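Local coordinates for protein UL37 (Suid herpesvirus 1, PDB 4K70) that is the N-terminal half of an inner tegument protein that probably helps control the trafficking of herpesvirus particles in the cell, at residues M201-A215 and L231-D243. Numbering follows the deposited sequence.
With NA (sodium ion), chain N.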
loop_
_atom_site.group_PDB
_atom_site.type_symbol
_atom_site.label_atom_id
_atom_site.label_comp_id
_atom_site.label_asym_id
_atom_site.label_seq_id
_atom_site.Cartn_x
_atom_site.Cartn_y
_atom_site.Cartn_z
ATOM N N MET A 201 -21.091 -13.079 -4.096
ATOM C CA MET A 201 -22.493 -12.739 -3.895
ATOM C C MET A 201 -23.292 -12.858 -5.198
ATOM O O MET A 201 -24.465 -13.221 -5.190
ATOM C CB MET A 201 -22.627 -11.329 -3.333
ATOM C CG MET A 201 -24.063 -10.875 -3.138
ATOM S SD MET A 201 -24.185 -9.217 -2.420
ATOM C CE MET A 201 -23.568 -8.183 -3.756
ATOM N N GLN A 202 -22.644 -12.556 -6.314
ATOM C CA GLN A 202 -23.311 -12.534 -7.615
ATOM C C GLN A 202 -23.047 -13.806 -8.414
ATOM O O GLN A 202 -23.367 -13.887 -9.605
ATOM C CB GLN A 202 -22.871 -11.291 -8.395
ATOM C CG GLN A 202 -23.233 -10.019 -7.651
ATOM C CD GLN A 202 -22.822 -8.731 -8.350
ATOM O OE1 GLN A 202 -21.960 -8.715 -9.228
ATOM N NE2 GLN A 202 -23.436 -7.632 -7.934
ATOM N N ASN A 203 -22.464 -14.798 -7.748
ATOM C CA ASN A 203 -22.124 -16.054 -8.393
ATOM C C ASN A 203 -23.312 -17.024 -8.392
ATOM O O ASN A 203 -23.620 -17.656 -7.371
ATOM C CB ASN A 203 -20.900 -16.671 -7.715
ATOM C CG ASN A 203 -20.399 -17.907 -8.429
ATOM O OD1 ASN A 203 -21.095 -18.475 -9.269
ATOM N ND2 ASN A 203 -19.192 -18.343 -8.084
ATOM N N GLU A 204 -23.949 -17.149 -9.556
ATOM C CA GLU A 204 -25.193 -17.898 -9.716
ATOM C C GLU A 204 -25.008 -19.388 -9.518
ATOM O O GLU A 204 -25.986 -20.132 -9.436
ATOM C CB GLU A 204 -25.794 -17.653 -11.107
ATOM C CG GLU A 204 -26.218 -16.218 -11.377
ATOM C CD GLU A 204 -27.508 -15.835 -10.669
ATOM O OE1 GLU A 204 -28.159 -16.719 -10.065
ATOM O OE2 GLU A 204 -27.875 -14.640 -10.718
ATOM N N GLY A 205 -23.755 -19.826 -9.461
ATOM C CA GLY A 205 -23.441 -21.225 -9.235
ATOM C C GLY A 205 -23.269 -21.530 -7.758
ATOM O O GLY A 205 -22.952 -22.650 -7.370
ATOM N N LEU A 206 -23.478 -20.523 -6.922
ATOM C CA LEU A 206 -23.373 -20.709 -5.479
ATOM C C LEU A 206 -24.776 -20.852 -4.892
ATOM O O LEU A 206 -25.740 -20.318 -5.449
ATOM C CB LEU A 206 -22.625 -19.525 -4.846
ATOM C CG LEU A 206 -21.137 -19.681 -4.507
ATOM C CD1 LEU A 206 -20.436 -20.716 -5.367
ATOM C CD2 LEU A 206 -20.418 -18.362 -4.608
ATOM N N LYS A 207 -24.900 -21.571 -3.779
ATOM C CA LYS A 207 -26.203 -21.718 -3.127
ATOM C C LYS A 207 -26.683 -20.388 -2.559
ATOM O O LYS A 207 -25.872 -19.529 -2.199
ATOM C CB LYS A 207 -26.146 -22.771 -2.026
ATOM C CG LYS A 207 -25.700 -24.135 -2.516
ATOM C CD LYS A 207 -25.551 -25.089 -1.351
ATOM C CE LYS A 207 -25.088 -26.460 -1.829
ATOM N NZ LYS A 207 -25.070 -27.412 -0.694
ATOM N N PRO A 208 -28.010 -20.211 -2.489
ATOM C CA PRO A 208 -28.611 -18.993 -1.938
ATOM C C PRO A 208 -28.030 -18.626 -0.568
ATOM O O PRO A 208 -27.701 -17.458 -0.351
ATOM C CB PRO A 208 -30.091 -19.358 -1.815
ATOM C CG PRO A 208 -30.309 -20.439 -2.820
ATOM C CD PRO A 208 -29.023 -21.194 -2.922
ATOM N N LEU A 209 -27.893 -19.599 0.336
ATOM C CA LEU A 209 -27.365 -19.316 1.672
ATOM C C LEU A 209 -25.956 -18.727 1.617
ATOM O O LEU A 209 -25.650 -17.768 2.313
ATOM C CB LEU A 209 -27.362 -20.576 2.545
ATOM C CG LEU A 209 -26.787 -20.388 3.955
ATOM C CD1 LEU A 209 -27.589 -19.334 4.706
ATOM C CD2 LEU A 209 -26.772 -21.699 4.714
ATOM N N THR A 210 -25.095 -19.321 0.796
ATOM C CA THR A 210 -23.727 -18.846 0.647
ATOM C C THR A 210 -23.724 -17.382 0.177
ATOM O O THR A 210 -23.002 -16.539 0.715
ATOM C CB THR A 210 -22.952 -19.724 -0.360
ATOM O OG1 THR A 210 -22.921 -21.089 0.103
ATOM C CG2 THR A 210 -21.536 -19.223 -0.540
ATOM N N ARG A 211 -24.545 -17.095 -0.827
ATOM C CA ARG A 211 -24.604 -15.769 -1.424
ATOM C C ARG A 211 -25.126 -14.757 -0.436
ATOM O O ARG A 211 -24.620 -13.638 -0.375
ATOM C CB ARG A 211 -25.467 -15.788 -2.687
ATOM C CG ARG A 211 -24.839 -16.606 -3.805
ATOM C CD ARG A 211 -25.776 -16.754 -4.987
ATOM N NE ARG A 211 -25.955 -15.491 -5.691
ATOM C CZ ARG A 211 -26.740 -15.338 -6.753
ATOM N NH1 ARG A 211 -27.421 -16.372 -7.234
ATOM N NH2 ARG A 211 -26.836 -14.157 -7.336
ATOM N N ALA A 212 -26.126 -15.155 0.352
ATOM C CA ALA A 212 -26.662 -14.290 1.402
ATOM C C ALA A 212 -25.612 -13.933 2.465
ATOM O O ALA A 212 -25.542 -12.790 2.917
ATOM C CB ALA A 212 -27.883 -14.936 2.054
ATOM N N LEU A 213 -24.797 -14.907 2.857
ATOM C CA LEU A 213 -23.801 -14.687 3.907
ATOM C C LEU A 213 -22.698 -13.755 3.396
ATOM O O LEU A 213 -22.270 -12.852 4.104
ATOM C CB LEU A 213 -23.226 -16.022 4.410
ATOM C CG LEU A 213 -24.213 -16.868 5.224
ATOM C CD1 LEU A 213 -23.706 -18.315 5.529
ATOM C CD2 LEU A 213 -24.581 -16.125 6.514
ATOM N N PHE A 214 -22.266 -13.966 2.153
ATOM C CA PHE A 214 -21.306 -13.071 1.525
ATOM C C PHE A 214 -21.804 -11.624 1.511
ATOM O O PHE A 214 -21.043 -10.709 1.799
ATOM C CB PHE A 214 -20.942 -13.531 0.105
ATOM C CG PHE A 214 -19.762 -14.460 0.057
ATOM C CD1 PHE A 214 -18.481 -13.986 0.313
ATOM C CD2 PHE A 214 -19.932 -15.807 -0.234
ATOM C CE1 PHE A 214 -17.388 -14.844 0.282
ATOM C CE2 PHE A 214 -18.842 -16.669 -0.283
ATOM C CZ PHE A 214 -17.568 -16.185 -0.019
ATOM N N ALA A 215 -23.078 -11.427 1.186
ATOM C CA ALA A 215 -23.674 -10.085 1.197
ATOM C C ALA A 215 -23.532 -9.442 2.566
ATOM O O ALA A 215 -23.227 -8.251 2.670
ATOM C CB ALA A 215 -25.142 -10.137 0.791
ATOM N N LEU A 231 -27.011 -3.702 -2.978
ATOM C CA LEU A 231 -26.627 -4.685 -1.964
ATOM C C LEU A 231 -27.860 -5.175 -1.216
ATOM O O LEU A 231 -28.020 -6.370 -0.963
ATOM C CB LEU A 231 -25.649 -4.070 -0.961
ATOM C CG LEU A 231 -25.220 -4.966 0.203
ATOM C CD1 LEU A 231 -24.501 -6.237 -0.303
ATOM C CD2 LEU A 231 -24.341 -4.196 1.167
ATOM N N ARG A 232 -28.720 -4.231 -0.849
ATOM C CA ARG A 232 -29.955 -4.538 -0.139
ATOM C C ARG A 232 -30.835 -5.517 -0.927
ATOM O O ARG A 232 -31.316 -6.509 -0.375
ATOM C CB ARG A 232 -30.704 -3.240 0.168
ATOM C CG ARG A 232 -31.947 -3.408 0.998
ATOM C CD ARG A 232 -32.540 -2.048 1.359
ATOM N NE ARG A 232 -32.267 -1.688 2.749
ATOM C CZ ARG A 232 -33.157 -1.778 3.733
ATOM N NH1 ARG A 232 -34.392 -2.207 3.486
ATOM N NH2 ARG A 232 -32.819 -1.426 4.965
ATOM N N GLU A 233 -31.023 -5.247 -2.219
ATOM C CA GLU A 233 -31.820 -6.113 -3.089
ATOM C C GLU A 233 -31.182 -7.480 -3.265
ATOM O O GLU A 233 -31.864 -8.499 -3.387
ATOM C CB GLU A 233 -31.967 -5.501 -4.483
ATOM C CG GLU A 233 -32.615 -4.139 -4.523
ATOM C CD GLU A 233 -32.534 -3.533 -5.909
ATOM O OE1 GLU A 233 -32.712 -2.301 -6.041
ATOM O OE2 GLU A 233 -32.281 -4.299 -6.865
ATOM N N GLN A 234 -29.863 -7.506 -3.322
ATOM C CA GLN A 234 -29.190 -8.761 -3.597
ATOM C C GLN A 234 -29.183 -9.665 -2.373
ATOM O O GLN A 234 -29.305 -10.875 -2.502
ATOM C CB GLN A 234 -27.780 -8.524 -4.120
ATOM C CG GLN A 234 -27.729 -8.307 -5.615
ATOM C CD GLN A 234 -26.349 -7.912 -6.083
ATOM O OE1 GLN A 234 -25.759 -8.571 -6.932
ATOM N NE2 GLN A 234 -25.825 -6.826 -5.527
ATOM N N PHE A 235 -29.049 -9.085 -1.187
ATOM C CA PHE A 235 -29.203 -9.900 0.010
ATOM C C PHE A 235 -30.617 -10.465 0.134
ATOM O O PHE A 235 -30.799 -11.650 0.423
ATOM C CB PHE A 235 -28.854 -9.138 1.279
ATOM C CG PHE A 235 -29.179 -9.908 2.527
ATOM C CD1 PHE A 235 -28.352 -10.929 2.956
ATOM C CD2 PHE A 235 -30.331 -9.632 3.250
ATOM C CE1 PHE A 235 -28.659 -11.656 4.099
ATOM C CE2 PHE A 235 -30.642 -10.353 4.388
ATOM C CZ PHE A 235 -29.803 -11.364 4.815
ATOM N N ALA A 236 -31.617 -9.612 -0.077
ATOM C CA ALA A 236 -33.015 -10.009 0.066
ATOM C C ALA A 236 -33.393 -11.171 -0.852
ATOM O O ALA A 236 -34.053 -12.115 -0.432
ATOM C CB ALA A 236 -33.932 -8.814 -0.165
ATOM N N GLU A 237 -32.948 -11.108 -2.101
ATOM C CA GLU A 237 -33.248 -12.145 -3.071
ATOM C C GLU A 237 -32.644 -13.475 -2.626
ATOM O O GLU A 237 -33.265 -14.539 -2.752
ATOM C CB GLU A 237 -32.695 -11.748 -4.445
ATOM C CG GLU A 237 -32.662 -12.883 -5.457
ATOM C CD GLU A 237 -32.051 -12.461 -6.785
ATOM O OE1 GLU A 237 -32.325 -11.327 -7.231
ATOM O OE2 GLU A 237 -31.294 -13.261 -7.380
ATOM N N ALA A 238 -31.428 -13.415 -2.101
ATOM C CA ALA A 238 -30.740 -14.634 -1.698
ATOM C C ALA A 238 -31.355 -15.160 -0.413
ATOM O O ALA A 238 -31.564 -16.367 -0.267
ATOM C CB ALA A 238 -29.251 -14.388 -1.532
ATOM N N ALA A 239 -31.655 -14.247 0.509
ATOM C CA ALA A 239 -32.261 -14.610 1.784
ATOM C C ALA A 239 -33.576 -15.338 1.548
ATOM O O ALA A 239 -33.840 -16.380 2.146
ATOM C CB ALA A 239 -32.478 -13.376 2.654
ATOM N N ARG A 240 -34.389 -14.797 0.653
ATOM C CA ARG A 240 -35.671 -15.405 0.338
ATOM C C ARG A 240 -35.546 -16.822 -0.246
ATOM O O ARG A 240 -36.495 -17.605 -0.194
ATOM C CB ARG A 240 -36.442 -14.512 -0.627
ATOM C CG ARG A 240 -37.849 -14.990 -0.886
ATOM C CD ARG A 240 -38.410 -14.337 -2.130
ATOM N NE ARG A 240 -38.899 -12.995 -1.852
ATOM C CZ ARG A 240 -40.183 -12.686 -1.716
ATOM N NH1 ARG A 240 -41.116 -13.625 -1.839
ATOM N NH2 ARG A 240 -40.531 -11.437 -1.467
ATOM N N ALA A 241 -34.387 -17.161 -0.801
ATOM C CA ALA A 241 -34.225 -18.469 -1.426
ATOM C C ALA A 241 -33.496 -19.468 -0.542
ATOM O O ALA A 241 -33.247 -20.592 -0.957
ATOM C CB ALA A 241 -33.519 -18.345 -2.764
ATOM N N VAL A 242 -33.149 -19.058 0.668
ATOM C CA VAL A 242 -32.406 -19.926 1.570
ATOM C C VAL A 242 -33.159 -21.204 1.894
ATOM O O VAL A 242 -34.350 -21.172 2.202
ATOM C CB VAL A 242 -32.056 -19.211 2.872
ATOM C CG1 VAL A 242 -31.603 -20.216 3.921
ATOM C CG2 VAL A 242 -30.981 -18.173 2.615
ATOM N N ASP A 243 -32.449 -22.327 1.806
ATOM C CA ASP A 243 -32.989 -23.630 2.175
ATOM C C ASP A 243 -33.389 -23.634 3.649
ATOM O O ASP A 243 -32.539 -23.477 4.528
ATOM C CB ASP A 243 -31.936 -24.709 1.908
ATOM C CG ASP A 243 -32.506 -26.116 1.962
ATOM O OD1 ASP A 243 -33.573 -26.308 2.581
ATOM O OD2 ASP A 243 -31.877 -27.032 1.385
HETATM NA NA NA N . -28.321 -20.083 -9.130
HETATM O O HOH W 1 -29.308 -22.090 0.491
HETATM O O HOH W 2 -26.708 -11.163 -6.284
#
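Ala212 and Ala238 meet methyl to methyl, CB to CB 3.9 Å, where two consecutive helices of an all-helical fold pack as an antiparallel hairpin. The short axes of 208-215 and 231-240 come within 7.9 Å at 149°, a close approach that the small alanines allow. Ala238 CB also lies 3.6 Å from Pro208 O in the first turn of its partner helix.

Further along the apolar seam, the Phe235 ring turns its edge to the first helix, with Ala212 O in the ring plane 3.4 Å from CD1; Ala239 CB lies over the rim of one ring face, and Leu269 of helix 260-271 also packs on this side chain. Leu231 CD1 reaches both Ala215 and the Met201 sulfur. Met201 crosses Gln234 at about a right angle, and a bend at chi3 sets its CE beside the Gln234 amide. At the other end the Pro208 ring rests on Ala241, and Val242 CG2 leans on Leu209, while water 1 accepts from Leu209 N and, weakly, from Asp243 N.

Among the polar contacts, Gln202 NE2 donates to a lone pair of Gln234 OE1 in the carbonyl plane, 2.7 Å but bent (138°), the amides 45° apart. Water 2 donates to the same oxygen and accepts from Arg211 NH2. The guanidinium also binds Glu204 OE1 in a salt bridge, next to a sodium ion held by Glu204 O. Arg211 NE ties the start of helix 208-215 back to the end of helix 191-201, across the 202-207 loop, donating almost straight to Met201 O at 2.8 Å, from above the carbonyl plane.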